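Local coordinates for soluble lytic murein transglycosylase (Pseudomonas aeruginosa, PDB 5OHU), which cleaves peptidoglycan as a lytic transglycosylase, taking part in both exolytic and endolytic turnover of the cell wall, at residues W346-L351 with A363-L368; E179-R184 with Q202-L207. One frame throughout, in Å; residues are numbered along the deposited sequence.

Interaction 1 of 2, residues W346-L351 with A363-L368; sequences WQARSL and ALYQKL
Leu364 opens the contact by setting its CB against the methyl of Ala348, the two CB atoms 3.5 Å apart; the backbones come nearest at the same pair, CA to CA 5.4 Å. Its branches part: CD1 meets Leu351 CD2 at 3.8 Å, the side chains crossing at about a right angle, while CD2 comes up to OE1 of Gln347, whose NE2 is hydrogen-bonded to Thr330 OG1 of helix 323-330. Tyr365 follows and reaches across the other flank of Ala348. With CG anti to its carbonyl carbon (chi1 -76°), the ring is carried alongside helix 341-354, and Ala348 CB sits over one face, 3.8 Å from the ring centroid and displaced toward the rim, a CH-pi contact. Beyond the ring, Tyr365 OH lies 3.2 Å from Arg349 CA and 3.3 Å from Arg349 CD, at the edge of the guanidinium and near its plane; the guanidinium and phenol planes are 34° apart. The hydroxyl is hydrogen-bonded to Gln352 OE1, about one turn beyond Ala348 on helix 341-354. Helices 341-354 and 360-368 pack as an antiparallel hairpin; the axes of 346-351 and 363-368 approach to 8.9 Å with N-to-C directions 153° apart. The interface is apolar round Ala348, where a small residue admits close approach, with polar groups at its margins: the Gln347 amide beside Leu364 and the phenol hydroxyl, whose bond to Gln352 should limit swinging of the ring.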
ATOM      1  N   TRP A 346     -18.919  -7.457 -13.662  1.00 14.03           N
ATOM      2  CA  TRP A 346     -18.995  -8.912 -13.730  1.00 12.09           C
ATOM      3  C   TRP A 346     -20.427  -9.422 -13.607  1.00 17.00           C
ATOM      4  O   TRP A 346     -20.742 -10.476 -14.168  1.00 16.33           O
ATOM      5  CB  TRP A 346     -18.058  -9.541 -12.698  1.00 11.85           C
ATOM      6  CG  TRP A 346     -16.627  -9.520 -13.221  1.00 11.64           C
ATOM      7  CD1 TRP A 346     -15.587  -8.776 -12.747  1.00 14.60           C
ATOM      8  CD2 TRP A 346     -16.122 -10.226 -14.370  1.00 11.43           C
ATOM      9  NE1 TRP A 346     -14.453  -8.996 -13.503  1.00 11.47           N
ATOM     10  CE2 TRP A 346     -14.758  -9.873 -14.513  1.00 16.82           C
ATOM     11  CE3 TRP A 346     -16.689 -11.115 -15.291  1.00 11.35           C
ATOM     12  CZ2 TRP A 346     -13.952 -10.390 -15.543  1.00 14.22           C
ATOM     13  CZ3 TRP A 346     -15.885 -11.639 -16.317  1.00 11.15           C
ATOM     14  CH2 TRP A 346     -14.537 -11.278 -16.429  1.00 15.91           C
ATOM     15  N   GLN A 347     -21.325  -8.671 -12.968  1.00 14.64           N
ATOM     16  CA  GLN A 347     -22.727  -9.069 -13.004  1.00 13.34           C
ATOM     17  C   GLN A 347     -23.264  -9.069 -14.436  1.00 15.84           C
ATOM     18  O   GLN A 347     -23.877 -10.048 -14.883  1.00 14.14           O
ATOM     19  CB  GLN A 347     -23.573  -8.160 -12.117  1.00 13.17           C
ATOM     20  CG  GLN A 347     -25.054  -8.460 -12.280  1.00 16.52           C
ATOM     21  CD  GLN A 347     -25.903  -7.781 -11.219  1.00 23.22           C
ATOM     22  OE1 GLN A 347     -26.666  -6.879 -11.518  1.00 31.14           O
ATOM     23  NE2 GLN A 347     -25.752  -8.208  -9.969  1.00 27.70           N
ATOM     24  N   ALA A 348     -23.043  -7.971 -15.165  1.00 14.22           N
ATOM     25  CA  ALA A 348     -23.459  -7.908 -16.564  1.00 18.43           C
ATOM     26  C   ALA A 348     -22.766  -8.981 -17.400  1.00 22.86           C
ATOM     27  O   ALA A 348     -23.411  -9.660 -18.207  1.00 17.12           O
ATOM     28  CB  ALA A 348     -23.162  -6.518 -17.133  1.00 13.32           C
ATOM     29  N   ARG A 349     -21.457  -9.175 -17.195  1.00 12.42           N
ATOM     30  CA  ARG A 349     -20.691 -10.059 -18.075  1.00 12.11           C
ATOM     31  C   ARG A 349     -20.977 -11.532 -17.793  1.00 16.64           C
ATOM     32  O   ARG A 349     -21.087 -12.338 -18.732  1.00 11.78           O
ATOM     33  CB  ARG A 349     -19.185  -9.758 -17.959  1.00 11.92           C
ATOM     34  CG  ARG A 349     -18.268 -10.737 -18.747  1.00 11.60           C
ATOM     35  CD  ARG A 349     -18.415 -10.448 -20.250  1.00 11.68           C
ATOM     36  NE  ARG A 349     -17.649 -11.379 -21.081  1.00 11.41           N
ATOM     37  CZ  ARG A 349     -17.905 -11.670 -22.359  1.00 17.20           C
ATOM     38  NH1 ARG A 349     -18.932 -11.124 -22.986  1.00 18.96           N
ATOM     39  NH2 ARG A 349     -17.136 -12.528 -23.005  1.00 14.07           N
ATOM     40  N   SER A 350     -21.130 -11.909 -16.521  1.00 14.34           N
ATOM     41  CA  SER A 350     -21.496 -13.296 -16.245  1.00 20.17           C
ATOM     42  C   SER A 350     -22.900 -13.603 -16.751  1.00 13.25           C
ATOM     43  O   SER A 350     -23.151 -14.709 -17.241  1.00 13.37           O
ATOM     44  CB  SER A 350     -21.363 -13.617 -14.750  1.00 21.06           C
ATOM     45  OG  SER A 350     -22.238 -12.829 -13.957  1.00 18.17           O
ATOM     46  N   LEU A 351     -23.825 -12.638 -16.662  1.00 15.06           N
ATOM     47  CA  LEU A 351     -25.156 -12.841 -17.235  1.00 12.59           C
ATOM     48  C   LEU A 351     -25.069 -13.059 -18.749  1.00 17.76           C
ATOM     49  O   LEU A 351     -25.671 -13.990 -19.297  1.00 19.75           O
ATOM     50  CB  LEU A 351     -26.071 -11.649 -16.900  1.00 13.01           C
ATOM     51  CG  LEU A 351     -27.543 -11.780 -17.354  1.00 24.91           C
ATOM     52  CD1 LEU A 351     -28.188 -13.088 -16.843  1.00 16.99           C
ATOM     53  CD2 LEU A 351     -28.414 -10.565 -16.946  1.00 20.99           C
ATOM     54  N   ALA A 363     -28.587  -3.096 -20.677  1.00 29.07           N
ATOM     55  CA  ALA A 363     -28.868  -2.069 -19.678  1.00 27.46           C
ATOM     56  C   ALA A 363     -27.864  -2.112 -18.535  1.00 22.73           C
ATOM     57  O   ALA A 363     -27.490  -1.069 -17.994  1.00 28.06           O
ATOM     58  CB  ALA A 363     -30.289  -2.225 -19.136  1.00 23.72           C
ATOM     59  N   LEU A 364     -27.419  -3.307 -18.147  1.00 27.10           N
ATOM     60  CA  LEU A 364     -26.435  -3.399 -17.072  1.00 26.71           C
ATOM     61  C   LEU A 364     -25.124  -2.723 -17.472  1.00 24.18           C
ATOM     62  O   LEU A 364     -24.567  -1.919 -16.711  1.00 29.44           O
ATOM     63  CB  LEU A 364     -26.223  -4.865 -16.688  1.00 28.10           C
ATOM     64  CG  LEU A 364     -27.472  -5.573 -16.119  1.00 27.49           C
ATOM     65  CD1 LEU A 364     -27.215  -7.056 -15.913  1.00 22.76           C
ATOM     66  CD2 LEU A 364     -27.970  -4.920 -14.811  1.00 21.16           C
ATOM     67  N   TYR A 365     -24.638  -3.001 -18.685  1.00 21.95           N
ATOM     68  CA  TYR A 365     -23.410  -2.358 -19.152  1.00 23.44           C
ATOM     69  C   TYR A 365     -23.569  -0.849 -19.245  1.00 30.61           C
ATOM     70  O   TYR A 365     -22.614  -0.105 -18.988  1.00 26.71           O
ATOM     71  CB  TYR A 365     -23.008  -2.911 -20.516  1.00 15.37           C
ATOM     72  CG  TYR A 365     -22.377  -4.293 -20.526  1.00 13.75           C
ATOM     73  CD1 TYR A 365     -21.338  -4.629 -19.653  1.00 13.45           C
ATOM     74  CD2 TYR A 365     -22.840  -5.266 -21.407  1.00 17.46           C
ATOM     75  CE1 TYR A 365     -20.774  -5.902 -19.674  1.00 13.03           C
ATOM     76  CE2 TYR A 365     -22.276  -6.537 -21.451  1.00 15.67           C
ATOM     77  CZ  TYR A 365     -21.250  -6.847 -20.580  1.00 15.23           C
ATOM     78  OH  TYR A 365     -20.719  -8.109 -20.640  1.00 13.61           O
ATOM     79  N   GLN A 366     -24.765  -0.377 -19.608  1.00 31.66           N
ATOM     80  CA  GLN A 366     -24.950   1.051 -19.839  1.00 33.79           C
ATOM     81  C   GLN A 366     -24.798   1.851 -18.551  1.00 33.70           C
ATOM     82  O   GLN A 366     -24.285   2.974 -18.574  1.00 41.29           O
ATOM     83  CB  GLN A 366     -26.306   1.299 -20.488  1.00 26.63           C
ATOM     84  CG  GLN A 366     -26.321   0.923 -21.953  1.00 26.94           C
ATOM     85  CD  GLN A 366     -27.708   0.956 -22.552  1.00 37.29           C
ATOM     86  OE1 GLN A 366     -28.708   0.744 -21.859  1.00 45.46           O
ATOM     87  NE2 GLN A 366     -27.778   1.220 -23.848  1.00 38.30           N
ATOM     88  N   LYS A 367     -25.217   1.289 -17.419  1.00 35.54           N
ATOM     89  CA  LYS A 367     -24.937   1.919 -16.135  1.00 41.19           C
ATOM     90  C   LYS A 367     -23.452   2.142 -15.911  1.00 42.38           C
ATOM     91  O   LYS A 367     -23.074   3.012 -15.122  1.00 54.55           O
ATOM     92  CB  LYS A 367     -25.467   1.055 -14.987  1.00 51.33           C
ATOM     93  CG  LYS A 367     -26.894   0.584 -15.149  1.00 58.83           C
ATOM     94  CD  LYS A 367     -27.123  -0.714 -14.382  1.00 61.18           C
ATOM     95  CE  LYS A 367     -26.947  -0.543 -12.882  1.00 58.98           C
ATOM     96  NZ  LYS A 367     -27.725  -1.570 -12.129  1.00 58.85           N
ATOM     97  N   LEU A 368     -22.604   1.365 -16.575  1.00 32.56           N
ATOM     98  CA  LEU A 368     -21.182   1.316 -16.290  1.00 34.18           C
ATOM     99  C   LEU A 368     -20.366   2.143 -17.270  1.00 43.95           C
ATOM    100  O   LEU A 368     -19.474   2.888 -16.856  1.00 32.61           O
ATOM    101  CB  LEU A 368     -20.717  -0.140 -16.297  1.00 34.02           C
ATOM    102  CG  LEU A 368     -19.507  -0.369 -15.423  1.00 35.15           C
ATOM    103  CD1 LEU A 368     -19.716   0.369 -14.121  1.00 29.62           C
ATOM    104  CD2 LEU A 368     -19.371  -1.842 -15.177  1.00 32.12           C
TER

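Interaction 2 of 2, residues E179-R184 with Q202-L207; sequences EKVWKR and QRLPTL. With PO4 (phosphate ion), chain B.
The Trp182 indole meets two leucines in different ways: Leu207 CD1 comes in obliquely above the ring plane, 4.0 Å from Trp182 CE3, whereas Leu204 CD1 lies at the edge in the plane of the ring, 3.8 Å from the same CE3. Trp182 NE1 is hydrogen-bonded to Asp239 OD2. The second flat group, the guanidinium of Arg184, takes a phosphate ion at its edge, with the phosphorus in its plane: NH1 gives a bond to O3 and NH2 one to O2, each 2.8 Å and nearly straight (168° and 171°). Its chain runs extended from CG to NE to get there. Val155 O and Lys157 O accept further bonds from NE and NH2, fixing the rotation of the group, and Gln159 N also holds the phosphate, probably picked up from the crystallisation liquor. Val181 CG1 packs on Leu204 CD2 at 3.6 Å, so the two branches of Leu204 serve Val181 and Trp182 separately. Within the superhelical array of helices known from the Slt family, helix 178-190 thus packs on the loop joining helices 194-201 and 208-219. Trp182 continues onto Gln210 and Met214 of the latter, Leu207 is its N-cap residue, and Arg184 makes a cation-pi contact with Trp153 and touches Phe167 of helix 161-172.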
ATOM      1  N   GLU A 179      -2.660 -16.978  30.257  1.00 17.14           N
ATOM      2  CA  GLU A 179      -3.421 -16.933  29.015  1.00 20.28           C
ATOM      3  C   GLU A 179      -3.007 -15.736  28.156  1.00 24.71           C
ATOM      4  O   GLU A 179      -2.913 -15.847  26.931  1.00 18.88           O
ATOM      5  CB  GLU A 179      -4.916 -16.905  29.342  1.00 25.08           C
ATOM      6  CG  GLU A 179      -5.861 -16.791  28.135  1.00 41.85           C
ATOM      7  CD  GLU A 179      -5.811 -18.015  27.206  1.00 59.39           C
ATOM      8  OE1 GLU A 179      -6.221 -17.889  26.037  1.00 64.16           O
ATOM      9  OE2 GLU A 179      -5.342 -19.100  27.622  1.00 67.87           O
ATOM     10  N   LYS A 180      -2.708 -14.590  28.785  1.00 25.36           N
ATOM     11  CA  LYS A 180      -2.267 -13.415  28.031  1.00 22.19           C
ATOM     12  C   LYS A 180      -0.845 -13.573  27.507  1.00 21.58           C
ATOM     13  O   LYS A 180      -0.523 -13.055  26.432  1.00 20.85           O
ATOM     14  CB  LYS A 180      -2.367 -12.159  28.897  1.00 23.55           C
ATOM     15  CG  LYS A 180      -3.775 -11.867  29.366  1.00 24.86           C
ATOM     16  CD  LYS A 180      -3.765 -10.762  30.396  1.00 30.11           C
ATOM     17  CE  LYS A 180      -5.162 -10.415  30.853  1.00 24.71           C
ATOM     18  NZ  LYS A 180      -5.109  -9.572  32.079  1.00 24.60           N
ATOM     19  N   VAL A 181       0.025 -14.259  28.251  1.00 14.04           N
ATOM     20  CA  VAL A 181       1.320 -14.643  27.697  1.00 23.71           C
ATOM     21  C   VAL A 181       1.118 -15.517  26.470  1.00 24.62           C
ATOM     22  O   VAL A 181       1.740 -15.309  25.420  1.00 18.19           O
ATOM     23  CB  VAL A 181       2.173 -15.365  28.755  1.00 26.26           C
ATOM     24  CG1 VAL A 181       3.575 -15.657  28.195  1.00 14.12           C
ATOM     25  CG2 VAL A 181       2.253 -14.541  30.026  1.00 14.34           C
ATOM     26  N   TRP A 182       0.231 -16.507  26.592  1.00 23.46           N
ATOM     27  CA  TRP A 182      -0.054 -17.413  25.487  1.00 17.75           C
ATOM     28  C   TRP A 182      -0.559 -16.668  24.253  1.00 18.80           C
ATOM     29  O   TRP A 182      -0.059 -16.887  23.145  1.00 19.35           O
ATOM     30  CB  TRP A 182      -1.062 -18.470  25.938  1.00 24.03           C
ATOM     31  CG  TRP A 182      -1.391 -19.478  24.865  1.00 22.15           C
ATOM     32  CD1 TRP A 182      -2.494 -19.481  24.067  1.00 23.38           C
ATOM     33  CD2 TRP A 182      -0.603 -20.609  24.470  1.00 16.68           C
ATOM     34  NE1 TRP A 182      -2.449 -20.554  23.202  1.00 31.14           N
ATOM     35  CE2 TRP A 182      -1.302 -21.264  23.432  1.00 24.83           C
ATOM     36  CE3 TRP A 182       0.616 -21.138  24.900  1.00 18.79           C
ATOM     37  CZ2 TRP A 182      -0.817 -22.426  22.813  1.00 23.57           C
ATOM     38  CZ3 TRP A 182       1.101 -22.289  24.284  1.00 14.81           C
ATOM     39  CH2 TRP A 182       0.384 -22.922  23.255  1.00 15.32           C
ATOM     40  N   LYS A 183      -1.549 -15.777  24.423  1.00 21.19           N
ATOM     41  CA  LYS A 183      -2.028 -14.998  23.285  1.00 14.90           C
ATOM     42  C   LYS A 183      -0.893 -14.276  22.585  1.00 23.16           C
ATOM     43  O   LYS A 183      -0.833 -14.239  21.349  1.00 27.06           O
ATOM     44  CB  LYS A 183      -3.038 -13.936  23.706  1.00 22.77           C
ATOM     45  CG  LYS A 183      -4.500 -14.255  23.762  1.00 33.43           C
ATOM     46  CD  LYS A 183      -4.866 -14.755  25.094  1.00 49.25           C
ATOM     47  CE  LYS A 183      -6.373 -14.736  25.286  1.00 54.71           C
ATOM     48  NZ  LYS A 183      -7.033 -15.244  24.038  1.00 60.52           N
ATOM     49  N   ARG A 184      -0.012 -13.637  23.353  1.00 21.38           N
ATOM     50  CA  ARG A 184       1.034 -12.871  22.697  1.00 16.28           C
ATOM     51  C   ARG A 184       2.024 -13.798  22.009  1.00 13.00           C
ATOM     52  O   ARG A 184       2.537 -13.485  20.929  1.00 19.63           O
ATOM     53  CB  ARG A 184       1.748 -11.956  23.694  1.00 13.18           C
ATOM     54  CG  ARG A 184       2.611 -10.930  22.969  1.00 19.36           C
ATOM     55  CD  ARG A 184       3.523 -10.164  23.890  1.00 17.85           C
ATOM     56  NE  ARG A 184       4.296  -9.200  23.131  1.00 20.73           N
ATOM     57  CZ  ARG A 184       5.283  -8.455  23.626  1.00 19.54           C
ATOM     58  NH1 ARG A 184       5.634  -8.550  24.903  1.00 14.84           N
ATOM     59  NH2 ARG A 184       5.917  -7.612  22.833  1.00 16.75           N
ATOM     60  N   GLN A 202       9.282 -19.337  27.395  1.00 33.15           N
ATOM     61  CA  GLN A 202       9.995 -19.570  28.650  1.00 39.77           C
ATOM     62  C   GLN A 202       9.317 -18.927  29.848  1.00 38.87           C
ATOM     63  O   GLN A 202       9.767 -19.128  30.981  1.00 49.29           O
ATOM     64  CB  GLN A 202      11.432 -19.056  28.545  1.00 43.02           C
ATOM     65  CG  GLN A 202      12.334 -19.916  27.675  1.00 55.37           C
ATOM     66  CD  GLN A 202      13.625 -19.215  27.302  1.00 71.19           C
ATOM     67  OE1 GLN A 202      13.744 -17.996  27.434  1.00 76.84           O
ATOM     68  NE2 GLN A 202      14.601 -19.982  26.836  1.00 77.10           N
ATOM     69  N   ARG A 203       8.250 -18.167  29.641  1.00 33.55           N
ATOM     70  CA  ARG A 203       7.553 -17.505  30.731  1.00 32.60           C
ATOM     71  C   ARG A 203       6.188 -18.116  30.997  1.00 33.42           C
ATOM     72  O   ARG A 203       5.395 -17.531  31.738  1.00 39.10           O
ATOM     73  CB  ARG A 203       7.420 -16.014  30.434  1.00 39.68           C
ATOM     74  CG  ARG A 203       8.760 -15.316  30.232  1.00 50.35           C
ATOM     75  CD  ARG A 203       8.543 -13.853  29.912  1.00 58.42           C
ATOM     76  NE  ARG A 203       7.656 -13.246  30.897  1.00 62.43           N
ATOM     77  CZ  ARG A 203       7.174 -12.013  30.819  1.00 59.88           C
ATOM     78  NH1 ARG A 203       7.490 -11.237  29.790  1.00 58.75           N
ATOM     79  NH2 ARG A 203       6.375 -11.562  31.775  1.00 55.70           N
ATOM     80  N   LEU A 204       5.898 -19.281  30.420  1.00 29.46           N
ATOM     81  CA  LEU A 204       4.626 -19.951  30.653  1.00 27.67           C
ATOM     82  C   LEU A 204       4.748 -20.889  31.850  1.00 38.96           C
ATOM     83  O   LEU A 204       5.610 -21.780  31.836  1.00 40.95           O
ATOM     84  CB  LEU A 204       4.198 -20.727  29.419  1.00 20.32           C
ATOM     85  CG  LEU A 204       3.891 -19.946  28.136  1.00 28.69           C
ATOM     86  CD1 LEU A 204       3.818 -20.900  26.928  1.00 14.52           C
ATOM     87  CD2 LEU A 204       2.602 -19.158  28.267  1.00 20.65           C
ATOM     88  N   PRO A 205       3.925 -20.733  32.895  1.00 42.52           N
ATOM     89  CA  PRO A 205       4.050 -21.635  34.062  1.00 40.17           C
ATOM     90  C   PRO A 205       3.697 -23.083  33.764  1.00 38.32           C
ATOM     91  O   PRO A 205       4.416 -23.986  34.195  1.00 43.80           O
ATOM     92  CB  PRO A 205       3.082 -21.024  35.086  1.00 37.95           C
ATOM     93  CG  PRO A 205       2.850 -19.637  34.631  1.00 42.45           C
ATOM     94  CD  PRO A 205       2.987 -19.626  33.147  1.00 35.55           C
ATOM     95  N   THR A 206       2.593 -23.333  33.056  1.00 32.19           N
ATOM     96  CA  THR A 206       2.132 -24.690  32.801  1.00 27.19           C
ATOM     97  C   THR A 206       2.186 -25.104  31.338  1.00 30.89           C
ATOM     98  O   THR A 206       2.100 -26.303  31.053  1.00 28.88           O
ATOM     99  CB  THR A 206       0.686 -24.873  33.291  1.00 33.57           C
ATOM    100  OG1 THR A 206      -0.227 -24.355  32.314  1.00 30.10           O
ATOM    101  CG2 THR A 206       0.474 -24.153  34.603  1.00 36.23           C
ATOM    102  N   LEU A 207       2.321 -24.158  30.407  1.00 28.35           N
ATOM    103  CA  LEU A 207       2.171 -24.448  28.989  1.00 27.42           C
ATOM    104  C   LEU A 207       3.485 -24.370  28.224  1.00 26.45           C
ATOM    105  O   LEU A 207       3.470 -24.266  26.989  1.00 28.84           O
ATOM    106  CB  LEU A 207       1.146 -23.502  28.369  1.00 32.86           C
ATOM    107  CG  LEU A 207      -0.312 -23.694  28.769  1.00 29.52           C
ATOM    108  CD1 LEU A 207      -1.161 -22.575  28.185  1.00 18.30           C
ATOM    109  CD2 LEU A 207      -0.783 -25.036  28.271  1.00 31.36           C
TER
HETATM  110  P   PO4 B 701       8.709  -6.336  25.216  1.00 47.47           P
HETATM  111  O1  PO4 B 701      10.131  -6.828  25.190  1.00 51.20           O
HETATM  112  O2  PO4 B 701       8.192  -6.222  23.807  1.00 34.88           O
HETATM  113  O3  PO4 B 701       7.875  -7.300  26.026  1.00 47.35           O
HETATM  114  O4  PO4 B 701       8.650  -4.975  25.866  1.00 56.00           O

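Going from the N terminus, interaction 2 comes first: it closes a loop in which helix 178-190 runs on, the chain turns back through helix 194-201, and the segment 202-207 returns to the starting helix just before helix 208-219. About 140 residues later interaction 1 closes a shorter loop, folding helix 360-368 back on helix 341-354. The two loops follow in series, neither nesting nor crossing, and lie far apart in the model, with centres 54 Å apart and nearest atoms about 38 Å apart. Interaction 2 ties a helix to an interhelix loop; interaction 1 pairs two helices directly, where Trp346 meets helix 595-600 of the transglycosylase SLT domain.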